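Local coordinates for putative solute-binding component of ABC transporter (PDB 4YS6), which binds beta-D-glucose between its two lobes and probably serves as the carbohydrate-binding component of an ABC transporter, at residues 76-82 and 100-106; 124-128 and 175-179; 137-141 and 292-297. One frame throughout, in Å; residues are numbered along the deposited sequence.

Interaction 1 of 3, residues 76-82 and 100-106; sequences NDVQTQV and SIEGDSL. With NA (sodium ion), chain G.
The Q81 side-chain oxygen holds both a backbone amide of the facing loop and an ordered water. I101 N donates to Q81 OE1 (3.0 Å), in the carbonyl plane and on a lone pair, with an N-H angle of 157°. An extended glutamine suits the place: with CG anti to the backbone N (chi1 -179°), it reaches from the first helical turn to the loop, where NE2 also donates to A99 O. Water 3 donates to Q81 OE1 and to S105 OG and accepts from E102 N. S105 OG in turn donates to E102 O (2.7 Å), and S105 N binds the same oxygen, closing a type I turn. Apolar branches fill in around these polar groups. V78 sets CG1 against S105 CB (3.5 Å) and CG2 against E102 CG and CD, crossing the glutamate at about a right angle, while I101 CD1 reaches the backbone between N76 and D77, 3.5 Å from D77 N. V82 CG2 meets L106 CD2 at 3.7 Å. Just before the helix, D77 OD1 binds a sodium ion (2.5 Å), whose other ligands are S75 O and three waters. The contact joins the start of helix 78-90 to the loop between strand 95-98 and helix 107-115.

Interaction 2 of 3, residues 124-128 and 175-179; sequences DRLIM and GDNNA. With BGC (beta-D-glucopyranose), chain D.
The glucose pocket is closed here from both lobes, D124 and R125 facing D176 and N178 around the anomeric side of the sugar. N178 ND2 donates to D124 O (3.0 Å, 155°), which lies in the amide's own plane although the donor stands above the carbonyl plane. The same nitrogen bonds BGC O2 and, weakly, BGC O1. Asparagine suits the place because its amide offers N-H groups to backbone and sugar alike while its oxygen takes a water. D124 OD2 accepts from BGC O2 (2.8 Å), while its OD1 forms a salt bridge with R50. R125, extended from CG to NE, lays its guanidinium edge along the ring-oxygen side of the sugar: NE donates to BGC O1, and NH2 to BGC O5 at 3.0 Å and 173°. D176 OD2 accepts from BGC O1 (2.6 Å) and from W216 NE1. It forms a salt bridge with R125 NE (3.3 Å) through charge alone, since it lies well out of the guanidinium plane. In this two-lobed periplasmic-binding-protein fold 124-128 follows strand 119-123 of one lobe and 175-179 follows strand 165-170 of the other, so the sugar is gripped across the cleft. D176 also N-caps helix 177-195, OD1 accepting from N178 N. Water 5 joins L126 N, N177 ND2 and N178 OD1. N177, its OD1 held by R180, packs crosswise against selenomethionine M128.

Interaction 3 of 3, residues 137-141 and 292-297; sequences ATFDN and KDTRTL. With BGC (beta-D-glucopyranose), chain D.
With CG anti to the carbonyl carbon (chi1 -69°), F139 carries its ring onto K292, whose chain bends at chi3 (-60°) and then runs on toward the sugar. K292 CB sits over the middle of one ring face, 3.5 Å from the centroid and 6° off the normal, a CH-pi contact. Lysine suits this place because its methylene chain can pack on an aromatic ring while its ammonium serves the pocket. The three N-H groups of NZ serve BGC O3 (2.9 Å), Q271 OE1 and water 7, with BGC O2 a weak further partner; water 7 also donates to N141 OD1 and T138 OG1. At the ring edge, F139 CZ comes 3.4 Å from D293 O. L297 fits its two methyls to different neighbours: CD2 meets F139 CE1 at 3.7 Å, and CD1 meets A137 CB, a small side chain that admits the branched one closely. D293 N-caps the helix through OD1 to R295 N, and the R295 guanidinium grips its carboxylate side-on. The contact seats the start of helix 294-309 against the end of strand 135-139, with helices 50-64 and 177-195 bordering it and strand 331-339 pairing alongside 135-139.

From the N terminus, interaction 1 comes first, closing a short loop through helix 78-90 and strand 95-98 before interaction 2 opens. Interaction 2 closes a loop of 46 residues and joins the two lobes; interaction 3 closes one of 150, returning to the first lobe. These two cross: 137-141 lies within the loop that 124-128 and 175-179 close, whereas 292-297 lies far beyond it. Glycine G103 bridges interactions 1 and 2, its backbone probably hydrogen-bonded to M128 and G175. D124 joins interactions 2 and 3, its N and O probably bonded to A137 O and T138 OG1. Interactions 2 and 3 also meet the same glucose.

Interaction 1 of 3, residues 76-82 and 100-106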
ATOM      1  N   ASN A  76      -1.674   5.241  13.658  1.00 16.85           N
ATOM      2  CA  ASN A  76      -0.494   5.738  12.930  1.00 14.91           C
ATOM      3  C   ASN A  76       0.506   6.476  13.822  1.00 15.16           C
ATOM      4  O   ASN A  76       1.305   7.307  13.354  1.00 17.49           O
ATOM      5  CB  ASN A  76      -0.932   6.636  11.750  1.00 17.00           C
ATOM      6  CG  ASN A  76      -0.727   5.979  10.399  1.00 23.14           C
ATOM      7  OD1 ASN A  76      -0.472   4.781  10.307  1.00 21.13           O
ATOM      8  ND2 ASN A  76      -0.870   6.767   9.336  1.00 20.47           N
ATOM      9  N   ASP A  77       0.494   6.153  15.107  1.00 15.47           N
ATOM     10  CA  ASP A  77       1.441   6.706  16.070  1.00 16.27           C
ATOM     11  C   ASP A  77       2.477   5.635  16.434  1.00 19.51           C
ATOM     12  O   ASP A  77       2.127   4.612  17.026  1.00 16.41           O
ATOM     13  CB  ASP A  77       0.687   7.198  17.307  1.00 17.59           C
ATOM     14  CG  ASP A  77      -0.097   8.472  17.045  1.00 28.35           C
ATOM     15  OD1 ASP A  77       0.221   9.167  16.064  1.00 23.32           O
ATOM     16  OD2 ASP A  77      -1.028   8.790  17.821  1.00 23.51           O
ATOM     17  N   VAL A  78       3.739   5.859  16.064  1.00 16.55           N
ATOM     18  CA  VAL A  78       4.783   4.849  16.233  1.00 18.34           C
ATOM     19  C   VAL A  78       4.957   4.404  17.684  1.00 16.56           C
ATOM     20  O   VAL A  78       5.073   3.204  17.954  1.00 17.81           O
ATOM     21  CB  VAL A  78       6.123   5.360  15.670  1.00 19.17           C
ATOM     22  CG1 VAL A  78       7.290   4.426  16.029  1.00 21.20           C
ATOM     23  CG2 VAL A  78       6.014   5.501  14.173  1.00 21.87           C
ATOM     24  N   GLN A  79       4.967   5.335  18.634  1.00 17.23           N
ATOM     25  CA  GLN A  79       5.198   4.941  20.021  1.00 17.90           C
ATOM     26  C   GLN A  79       4.026   4.113  20.551  1.00 17.71           C
ATOM     27  O   GLN A  79       4.206   3.232  21.407  1.00 18.02           O
ATOM     28  CB  GLN A  79       5.446   6.165  20.902  1.00 19.73           C
ATOM     29  CG  GLN A  79       5.754   5.811  22.333  1.00 30.99           C
ATOM     30  CD  GLN A  79       6.924   4.859  22.443  1.00 42.13           C
ATOM     31  OE1 GLN A  79       6.857   3.849  23.150  1.00 50.62           O
ATOM     32  NE2 GLN A  79       7.998   5.167  21.732  1.00 39.66           N
ATOM     33  N   THR A  80       2.831   4.365  20.024  1.00 17.96           N
ATOM     34  CA  THR A  80       1.672   3.575  20.417  1.00 17.17           C
ATOM     35  C   THR A  80       1.847   2.150  19.922  1.00 16.56           C
ATOM     36  O   THR A  80       1.557   1.203  20.649  1.00 16.76           O
ATOM     37  CB  THR A  80       0.359   4.178  19.887  1.00 17.87           C
ATOM     38  OG1 THR A  80       0.117   5.406  20.589  1.00 24.41           O
ATOM     39  CG2 THR A  80      -0.819   3.213  20.125  1.00 21.64           C
ATOM     40  N   GLN A  81       2.315   1.989  18.690  1.00 15.92           N
ATOM     41  CA  GLN A  81       2.506   0.650  18.171  1.00 15.44           C
ATOM     42  C   GLN A  81       3.581  -0.088  18.953  1.00 15.86           C
ATOM     43  O   GLN A  81       3.428  -1.273  19.254  1.00 15.84           O
ATOM     44  CB  GLN A  81       2.850   0.685  16.690  1.00 14.83           C
ATOM     45  CG  GLN A  81       3.022  -0.717  16.135  1.00 14.44           C
ATOM     46  CD  GLN A  81       2.980  -0.718  14.627  1.00 13.90           C
ATOM     47  OE1 GLN A  81       3.873  -0.184  13.966  1.00 13.91           O
ATOM     48  NE2 GLN A  81       1.930  -1.290  14.080  1.00 13.71           N
ATOM     49  N   VAL A  82       4.664   0.601  19.303  1.00 16.35           N
ATOM     50  CA  VAL A  82       5.687  -0.003  20.137  1.00 18.88           C
ATOM     51  C   VAL A  82       5.119  -0.475  21.487  1.00 19.10           C
ATOM     52  O   VAL A  82       5.378  -1.606  21.922  1.00 18.42           O
ATOM     53  CB  VAL A  82       6.858   0.976  20.379  1.00 19.78           C
ATOM     54  CG1 VAL A  82       7.808   0.420  21.428  1.00 24.81           C
ATOM     55  CG2 VAL A  82       7.585   1.244  19.065  1.00 21.20           C
ATOM     56  N   SER A 100       3.757  -2.673  10.338  1.00 12.41           N
ATOM     57  CA  SER A 100       4.441  -1.558  10.976  1.00 12.02           C
ATOM     58  C   SER A 100       4.089  -0.218  10.355  1.00 14.87           C
ATOM     59  O   SER A 100       3.829  -0.118   9.154  1.00 13.84           O
ATOM     60  CB  SER A 100       5.956  -1.782  10.910  1.00 13.99           C
ATOM     61  OG  SER A 100       6.397  -1.809   9.583  1.00 19.65           O
ATOM     62  N   ILE A 101       4.066   0.821  11.184  1.00 12.34           N
ATOM     63  CA  ILE A 101       3.871   2.179  10.693  1.00 15.19           C
ATOM     64  C   ILE A 101       5.147   2.636  10.019  1.00 17.15           C
ATOM     65  O   ILE A 101       5.135   3.049   8.853  1.00 21.65           O
ATOM     66  CB  ILE A 101       3.495   3.128  11.824  1.00 14.37           C
ATOM     67  CG1 ILE A 101       2.159   2.697  12.448  1.00 13.80           C
ATOM     68  CG2 ILE A 101       3.347   4.555  11.306  1.00 14.29           C
ATOM     69  CD1 ILE A 101       1.918   3.303  13.773  1.00 14.59           C
ATOM     70  N   GLU A 102       6.246   2.539  10.764  1.00 15.29           N
ATOM     71  CA  GLU A 102       7.568   2.893  10.272  1.00 15.91           C
ATOM     72  C   GLU A 102       8.448   1.651  10.332  1.00 16.51           C
ATOM     73  O   GLU A 102       8.661   1.094  11.397  1.00 15.87           O
ATOM     74  CB  GLU A 102       8.182   4.020  11.100  1.00 20.28           C
ATOM     75  CG  GLU A 102       7.550   5.369  10.829  1.00 44.11           C
ATOM     76  CD  GLU A 102       8.242   6.504  11.571  1.00 67.26           C
ATOM     77  OE1 GLU A 102       9.323   6.269  12.159  1.00 66.06           O
ATOM     78  OE2 GLU A 102       7.702   7.633  11.563  1.00 78.00           O
ATOM     79  N   GLY A 103       8.953   1.230   9.180  1.00 17.76           N
ATOM     80  CA  GLY A 103       9.678  -0.033   9.082  1.00 15.61           C
ATOM     81  C   GLY A 103      10.893  -0.191   9.977  1.00 18.81           C
ATOM     82  O   GLY A 103      11.198  -1.306  10.401  1.00 20.13           O
ATOM     83  N   ASP A 104      11.591   0.898  10.271  1.00 17.39           N
ATOM     84  CA  ASP A 104      12.800   0.804  11.117  1.00 21.56           C
ATOM     85  C   ASP A 104      12.607   1.216  12.588  1.00 21.00           C
ATOM     86  O   ASP A 104      13.580   1.375  13.315  1.00 23.77           O
ATOM     87  CB  ASP A 104      13.927   1.635  10.485  1.00 27.96           C
ATOM     88  CG  ASP A 104      13.570   3.103  10.325  1.00 49.08           C
ATOM     89  OD1 ASP A 104      12.398   3.475  10.543  1.00 53.04           O
ATOM     90  OD2 ASP A 104      14.474   3.884   9.952  1.00 59.51           O
ATOM     91  N   SER A 105      11.362   1.332  13.044  1.00 16.87           N
ATOM     92  CA  SER A 105      11.090   1.850  14.375  1.00 16.25           C
ATOM     93  C   SER A 105      10.932   0.830  15.502  1.00 19.67           C
ATOM     94  O   SER A 105      10.772   1.212  16.654  1.00 23.42           O
ATOM     95  CB  SER A 105       9.808   2.678  14.330  1.00 19.11           C
ATOM     96  OG  SER A 105       8.713   1.828  13.998  1.00 22.55           O
ATOM     97  N   LEU A 106      10.936  -0.453  15.167  1.00 18.52           N
ATOM     98  CA  LEU A 106      10.547  -1.497  16.104  1.00 16.13           C
ATOM     99  C   LEU A 106      11.715  -2.364  16.565  1.00 22.31           C
ATOM    100  O   LEU A 106      11.524  -3.402  17.191  1.00 18.76           O
ATOM    101  CB  LEU A 106       9.478  -2.393  15.455  1.00 16.39           C
ATOM    102  CG  LEU A 106       8.203  -1.705  14.966  1.00 17.71           C
ATOM    103  CD1 LEU A 106       7.183  -2.684  14.403  1.00 19.77           C
ATOM    104  CD2 LEU A 106       7.576  -0.901  16.082  1.00 23.30           C
TER
HETATM  105 NA    NA G 406      -1.628   9.555  14.480  1.00 32.36          NA
HETATM  106  O   HOH W   1      -0.088  10.246  13.134  1.00 41.53           O
HETATM  107  O   HOH W   2      -3.017   9.943  16.566  1.00 27.91           O
HETATM  108  O   HOH W   3       6.073   1.623  13.653  1.00 18.02           O
HETATM  109  O   HOH W   4      -3.938   9.188  14.120  1.00 33.57           O

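Interaction 2 of 3, residues 124-128 and 175-179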
ATOM      1  N   ASP A 124       2.425  -7.254   5.237  1.00 10.50           N
ATOM      2  CA  ASP A 124       2.290  -6.320   4.118  1.00 10.27           C
ATOM      3  C   ASP A 124       3.474  -5.387   3.913  1.00 10.37           C
ATOM      4  O   ASP A 124       3.952  -5.259   2.768  1.00 12.90           O
ATOM      5  CB  ASP A 124       1.030  -5.484   4.220  1.00 11.85           C
ATOM      6  CG  ASP A 124       0.726  -4.795   2.913  1.00 16.99           C
ATOM      7  OD1 ASP A 124       0.086  -5.418   2.022  1.00 16.50           O
ATOM      8  OD2 ASP A 124       1.218  -3.667   2.730  1.00 15.20           O
ATOM      9  N   ARG A 125       3.918  -4.743   4.989  1.00 11.66           N
ATOM     10  CA  ARG A 125       5.090  -3.870   4.991  1.00 10.63           C
ATOM     11  C   ARG A 125       6.282  -4.566   5.606  1.00 14.13           C
ATOM     12  O   ARG A 125       6.153  -5.232   6.625  1.00 12.72           O
ATOM     13  CB  ARG A 125       4.803  -2.604   5.790  1.00 11.15           C
ATOM     14  CG  ARG A 125       3.616  -1.822   5.227  1.00 14.37           C
ATOM     15  CD  ARG A 125       3.164  -0.782   6.225  1.00 15.29           C
ATOM     16  NE  ARG A 125       2.153   0.117   5.643  1.00 12.62           N
ATOM     17  CZ  ARG A 125       1.603   1.145   6.290  1.00 12.96           C
ATOM     18  NH1 ARG A 125       1.916   1.394   7.545  1.00 15.16           N
ATOM     19  NH2 ARG A 125       0.732   1.931   5.677  1.00 14.60           N
ATOM     20  N   LEU A 126       7.450  -4.413   5.011  1.00 11.65           N
ATOM     21  CA  LEU A 126       8.617  -5.092   5.533  1.00 11.27           C
ATOM     22  C   LEU A 126       9.201  -4.338   6.755  1.00 11.95           C
ATOM     23  O   LEU A 126       9.305  -3.112   6.764  1.00 13.67           O
ATOM     24  CB  LEU A 126       9.643  -5.264   4.421  1.00 13.02           C
ATOM     25  CG  LEU A 126      10.873  -6.106   4.749  1.00 15.77           C
ATOM     26  CD1 LEU A 126      10.510  -7.520   5.148  1.00 17.00           C
ATOM     27  CD2 LEU A 126      11.860  -6.091   3.580  1.00 15.60           C
ATOM     28  N   ILE A 127       9.565  -5.098   7.781  1.00 11.73           N
ATOM     29  CA  ILE A 127      10.226  -4.571   8.979  1.00 11.82           C
ATOM     30  C   ILE A 127      11.722  -4.565   8.718  1.00 12.79           C
ATOM     31  O   ILE A 127      12.274  -5.585   8.302  1.00 13.77           O
ATOM     32  CB  ILE A 127       9.872  -5.419  10.211  1.00 15.67           C
ATOM     33  CG1 ILE A 127       8.389  -5.228  10.550  1.00 17.11           C
ATOM     34  CG2 ILE A 127      10.754  -5.067  11.404  1.00 19.54           C
ATOM     35  CD1 ILE A 127       7.841  -6.250  11.515  1.00 18.34           C
HETATM   36  N   MSE A 128      12.349  -3.401   8.900  1.00 13.28           N
HETATM   37  CA  MSE A 128      13.702  -3.125   8.422  1.00 13.04           C
HETATM   38  C   MSE A 128      14.755  -3.140   9.534  1.00 18.70           C
HETATM   39  O   MSE A 128      14.459  -2.820  10.692  1.00 15.12           O
HETATM   40  CB  MSE A 128      13.747  -1.744   7.718  1.00 13.07           C
HETATM   41  CG  MSE A 128      12.705  -1.470   6.689  1.00 13.29           C
HETATM   42 SE   MSE A 128      12.700  -2.784   5.253  1.00 24.47          SE
HETATM   43  CE  MSE A 128      14.339  -2.202   4.350  1.00 16.68           C
ATOM     44  N   GLY A 175       8.633   6.176   5.444  1.00 17.42           N
ATOM     45  CA  GLY A 175       8.955   5.156   6.436  1.00 16.74           C
ATOM     46  C   GLY A 175       8.351   3.795   6.101  1.00 17.77           C
ATOM     47  O   GLY A 175       8.518   2.833   6.854  1.00 18.39           O
ATOM     48  N   ASP A 176       7.639   3.737   4.986  1.00 14.71           N
ATOM     49  CA  ASP A 176       7.010   2.501   4.483  1.00 14.55           C
ATOM     50  C   ASP A 176       7.822   1.948   3.321  1.00 14.54           C
ATOM     51  O   ASP A 176       7.853   2.537   2.246  1.00 14.16           O
ATOM     52  CB  ASP A 176       5.585   2.812   4.045  1.00 14.04           C
ATOM     53  CG  ASP A 176       4.821   1.605   3.542  1.00 18.89           C
ATOM     54  OD1 ASP A 176       5.400   0.513   3.426  1.00 16.13           O
ATOM     55  OD2 ASP A 176       3.607   1.763   3.234  1.00 15.43           O
ATOM     56  N   ASN A 177       8.501   0.831   3.548  1.00 13.39           N
ATOM     57  CA  ASN A 177       9.346   0.248   2.508  1.00 13.73           C
ATOM     58  C   ASN A 177       8.541  -0.040   1.245  1.00 12.94           C
ATOM     59  O   ASN A 177       9.080   0.022   0.134  1.00 16.95           O
ATOM     60  CB  ASN A 177      10.030  -1.026   3.021  1.00 13.03           C
ATOM     61  CG  ASN A 177      11.138  -1.509   2.115  1.00 14.59           C
ATOM     62  OD1 ASN A 177      12.131  -0.807   1.870  1.00 17.76           O
ATOM     63  ND2 ASN A 177      11.010  -2.746   1.648  1.00 14.97           N
ATOM     64  N   ASN A 178       7.253  -0.330   1.384  1.00 10.44           N
ATOM     65  CA  ASN A 178       6.445  -0.544   0.192  1.00  9.88           C
ATOM     66  C   ASN A 178       6.407   0.635  -0.761  1.00 14.59           C
ATOM     67  O   ASN A 178       6.311   0.445  -1.978  1.00 13.01           O
ATOM     68  CB  ASN A 178       5.012  -0.884   0.532  1.00 10.70           C
ATOM     69  CG  ASN A 178       4.870  -2.221   1.229  1.00 16.75           C
ATOM     70  OD1 ASN A 178       5.821  -2.988   1.383  1.00 19.22           O
ATOM     71  ND2 ASN A 178       3.656  -2.522   1.609  1.00 12.94           N
ATOM     72  N   ALA A 179       6.468   1.847  -0.223  1.00 14.68           N
ATOM     73  CA  ALA A 179       6.370   3.026  -1.066  1.00 16.08           C
ATOM     74  C   ALA A 179       7.535   3.042  -2.048  1.00 13.09           C
ATOM     75  O   ALA A 179       7.369   3.446  -3.193  1.00 13.28           O
ATOM     76  CB  ALA A 179       6.342   4.302  -0.223  1.00 10.99           C
TER
HETATM   77  C2  BGC D 403       0.023  -0.761   1.525  1.00 10.88           C
HETATM   78  C3  BGC D 403      -1.011  -0.108   0.666  1.00 12.91           C
HETATM   79  C4  BGC D 403      -1.740   0.960   1.367  1.00 10.44           C
HETATM   80  C5  BGC D 403      -0.822   1.955   2.008  1.00 11.03           C
HETATM   81  C6  BGC D 403      -1.523   2.944   2.916  1.00 13.09           C
HETATM   82  C1  BGC D 403       1.025   0.304   2.015  1.00 12.38           C
HETATM   83  O1  BGC D 403       1.936  -0.187   2.785  1.00 17.69           O
HETATM   84  O2  BGC D 403       0.722  -1.750   0.779  1.00 11.78           O
HETATM   85  O3  BGC D 403      -1.929  -1.181   0.229  1.00 12.38           O
HETATM   86  O4  BGC D 403      -2.567   1.725   0.454  1.00 12.51           O
HETATM   87  O5  BGC D 403       0.137   1.213   2.821  1.00 12.54           O
HETATM   88  O6  BGC D 403      -2.442   2.305   3.788  1.00 12.98           O
HETATM   89  O   HOH W   5       8.185  -3.686   1.980  1.00 15.10           O
HETATM   90  O   HOH W   6       8.342  -0.642   5.935  1.00 16.27           O

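Interaction 3 of 3, residues 137-141 and 292-297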
ATOM      1  N   ALA A 137       4.830 -11.466   4.497  1.00 12.53           N
ATOM      2  CA  ALA A 137       3.689 -11.747   3.635  1.00 12.01           C
ATOM      3  C   ALA A 137       3.200 -10.455   3.052  1.00 13.30           C
ATOM      4  O   ALA A 137       2.897  -9.525   3.791  1.00 12.80           O
ATOM      5  CB  ALA A 137       2.594 -12.384   4.398  1.00 16.37           C
ATOM      6  N   THR A 138       3.068 -10.392   1.737  1.00 11.25           N
ATOM      7  CA  THR A 138       2.670  -9.136   1.106  1.00 10.88           C
ATOM      8  C   THR A 138       2.107  -9.425  -0.295  1.00 11.05           C
ATOM      9  O   THR A 138       1.981 -10.588  -0.689  1.00 13.47           O
ATOM     10  CB  THR A 138       3.870  -8.178   1.057  1.00 10.87           C
ATOM     11  OG1 THR A 138       3.452  -6.880   0.621  1.00 14.81           O
ATOM     12  CG2 THR A 138       4.942  -8.725   0.126  1.00 15.59           C
ATOM     13  N   PHE A 139       1.710  -8.381  -1.007  1.00 12.80           N
ATOM     14  CA  PHE A 139       1.437  -8.484  -2.433  1.00 13.47           C
ATOM     15  C   PHE A 139       2.717  -8.135  -3.174  1.00 12.27           C
ATOM     16  O   PHE A 139       3.683  -7.635  -2.590  1.00 15.43           O
ATOM     17  CB  PHE A 139       0.252  -7.576  -2.831  1.00 12.44           C
ATOM     18  CG  PHE A 139      -1.046  -8.066  -2.288  1.00 11.60           C
ATOM     19  CD1 PHE A 139      -1.405  -7.785  -0.982  1.00 14.91           C
ATOM     20  CD2 PHE A 139      -1.885  -8.848  -3.055  1.00 15.58           C
ATOM     21  CE1 PHE A 139      -2.581  -8.281  -0.444  1.00 16.78           C
ATOM     22  CE2 PHE A 139      -3.072  -9.333  -2.506  1.00 18.19           C
ATOM     23  CZ  PHE A 139      -3.394  -9.062  -1.206  1.00 15.96           C
ATOM     24  N   ASP A 140       2.769  -8.446  -4.456  1.00 13.14           N
ATOM     25  CA  ASP A 140       3.964  -8.137  -5.238  1.00 12.43           C
ATOM     26  C   ASP A 140       4.011  -6.641  -5.500  1.00 12.80           C
ATOM     27  O   ASP A 140       3.413  -6.130  -6.470  1.00 14.68           O
ATOM     28  CB  ASP A 140       3.940  -8.941  -6.528  1.00 13.89           C
ATOM     29  CG  ASP A 140       5.223  -8.818  -7.321  1.00 19.36           C
ATOM     30  OD1 ASP A 140       5.996  -7.864  -7.118  1.00 16.73           O
ATOM     31  OD2 ASP A 140       5.450  -9.708  -8.150  1.00 20.61           O
ATOM     32  N   ASN A 141       4.681  -5.920  -4.601  1.00 11.60           N
ATOM     33  CA  ASN A 141       4.615  -4.472  -4.604  1.00 11.91           C
ATOM     34  C   ASN A 141       5.309  -3.833  -5.813  1.00 14.63           C
ATOM     35  O   ASN A 141       4.820  -2.839  -6.345  1.00 12.81           O
ATOM     36  CB  ASN A 141       5.211  -3.940  -3.315  1.00 12.78           C
ATOM     37  CG  ASN A 141       4.486  -4.468  -2.110  1.00 14.77           C
ATOM     38  OD1 ASN A 141       3.296  -4.229  -1.966  1.00 17.05           O
ATOM     39  ND2 ASN A 141       5.165  -5.263  -1.298  1.00 14.03           N
ATOM     40  N   LYS A 292      -6.179  -5.755  -4.106  1.00 14.39           N
ATOM     41  CA  LYS A 292      -5.383  -6.627  -3.283  1.00 13.57           C
ATOM     42  C   LYS A 292      -6.323  -7.264  -2.245  1.00 17.71           C
ATOM     43  O   LYS A 292      -6.805  -6.618  -1.311  1.00 15.74           O
ATOM     44  CB  LYS A 292      -4.238  -5.843  -2.620  1.00 13.99           C
ATOM     45  CG  LYS A 292      -3.382  -5.061  -3.622  1.00 15.83           C
ATOM     46  CD  LYS A 292      -2.050  -4.610  -3.071  1.00 17.07           C
ATOM     47  CE  LYS A 292      -2.162  -3.685  -1.868  1.00 16.48           C
ATOM     48  NZ  LYS A 292      -0.793  -3.154  -1.583  1.00 14.46           N
ATOM     49  N   ASP A 293      -6.634  -8.536  -2.442  1.00 15.40           N
ATOM     50  CA  ASP A 293      -7.661  -9.170  -1.619  1.00 12.91           C
ATOM     51  C   ASP A 293      -7.060  -9.477  -0.239  1.00 12.92           C
ATOM     52  O   ASP A 293      -6.301 -10.442  -0.090  1.00 16.51           O
ATOM     53  CB  ASP A 293      -8.186 -10.442  -2.293  1.00 17.13           C
ATOM     54  CG  ASP A 293      -9.418 -11.003  -1.608  1.00 17.45           C
ATOM     55  OD1 ASP A 293      -9.604 -10.775  -0.388  1.00 17.93           O
ATOM     56  OD2 ASP A 293     -10.217 -11.684  -2.285  1.00 18.79           O
ATOM     57  N   THR A 294      -7.386  -8.647   0.753  1.00 13.74           N
ATOM     58  CA  THR A 294      -6.803  -8.828   2.088  1.00 14.71           C
ATOM     59  C   THR A 294      -7.182 -10.163   2.720  1.00 15.21           C
ATOM     60  O   THR A 294      -6.500 -10.629   3.632  1.00 17.30           O
ATOM     61  CB  THR A 294      -7.206  -7.695   3.069  1.00 13.97           C
ATOM     62  OG1 THR A 294      -8.627  -7.646   3.261  1.00 18.43           O
ATOM     63  CG2 THR A 294      -6.732  -6.370   2.558  1.00 16.84           C
ATOM     64  N   ARG A 295      -8.272 -10.787   2.261  1.00 13.52           N
ATOM     65  CA  ARG A 295      -8.666 -12.069   2.814  1.00 13.96           C
ATOM     66  C   ARG A 295      -7.636 -13.128   2.439  1.00 15.26           C
ATOM     67  O   ARG A 295      -7.349 -14.058   3.211  1.00 17.73           O
ATOM     68  CB  ARG A 295     -10.039 -12.475   2.295  1.00 15.18           C
ATOM     69  CG  ARG A 295     -11.127 -11.507   2.605  1.00 17.89           C
ATOM     70  CD  ARG A 295     -12.393 -11.925   1.892  1.00 21.78           C
ATOM     71  NE  ARG A 295     -12.218 -11.793   0.445  1.00 17.18           N
ATOM     72  CZ  ARG A 295     -13.190 -11.975  -0.437  1.00 20.05           C
ATOM     73  NH1 ARG A 295     -14.394 -12.308  -0.027  1.00 19.49           N
ATOM     74  NH2 ARG A 295     -12.943 -11.825  -1.721  1.00 19.36           N
ATOM     75  N   THR A 296      -7.102 -12.995   1.224  1.00 13.69           N
ATOM     76  CA  THR A 296      -6.097 -13.916   0.707  1.00 15.07           C
ATOM     77  C   THR A 296      -4.786 -13.760   1.437  1.00 15.97           C
ATOM     78  O   THR A 296      -4.128 -14.745   1.784  1.00 16.97           O
ATOM     79  CB  THR A 296      -5.852 -13.679  -0.791  1.00 23.93           C
ATOM     80  OG1 THR A 296      -7.089 -13.853  -1.485  1.00 27.36           O
ATOM     81  CG2 THR A 296      -4.822 -14.659  -1.341  1.00 30.20           C
ATOM     82  N   LEU A 297      -4.392 -12.510   1.642  1.00 14.22           N
ATOM     83  CA  LEU A 297      -3.173 -12.231   2.396  1.00 16.57           C
ATOM     84  C   LEU A 297      -3.296 -12.815   3.802  1.00 14.53           C
ATOM     85  O   LEU A 297      -2.382 -13.500   4.274  1.00 14.46           O
ATOM     86  CB  LEU A 297      -2.898 -10.728   2.450  1.00 13.88           C
ATOM     87  CG  LEU A 297      -1.644 -10.295   3.206  1.00 17.04           C
ATOM     88  CD1 LEU A 297      -0.429 -10.997   2.677  1.00 19.54           C
ATOM     89  CD2 LEU A 297      -1.473  -8.775   3.078  1.00 17.71           C
TER
HETATM   90  C2  BGC D 403       0.023  -0.761   1.525  1.00 10.88           C
HETATM   91  C3  BGC D 403      -1.011  -0.108   0.666  1.00 12.91           C
HETATM   92  C4  BGC D 403      -1.740   0.960   1.367  1.00 10.44           C
HETATM   93  C5  BGC D 403      -0.822   1.955   2.008  1.00 11.03           C
HETATM   94  C6  BGC D 403      -1.523   2.944   2.916  1.00 13.09           C
HETATM   95  C1  BGC D 403       1.025   0.304   2.015  1.00 12.38           C
HETATM   96  O1  BGC D 403       1.936  -0.187   2.785  1.00 17.69           O
HETATM   97  O2  BGC D 403       0.722  -1.750   0.779  1.00 11.78           O
HETATM   98  O3  BGC D 403      -1.929  -1.181   0.229  1.00 12.38           O
HETATM   99  O4  BGC D 403      -2.567   1.725   0.454  1.00 12.51           O
HETATM  100  O5  BGC D 403       0.137   1.213   2.821  1.00 12.54           O
HETATM  101  O6  BGC D 403      -2.442   2.305   3.788  1.00 12.98           O
HETATM  102  O   HOH W   7       1.070  -5.070  -0.657  1.00 15.29           O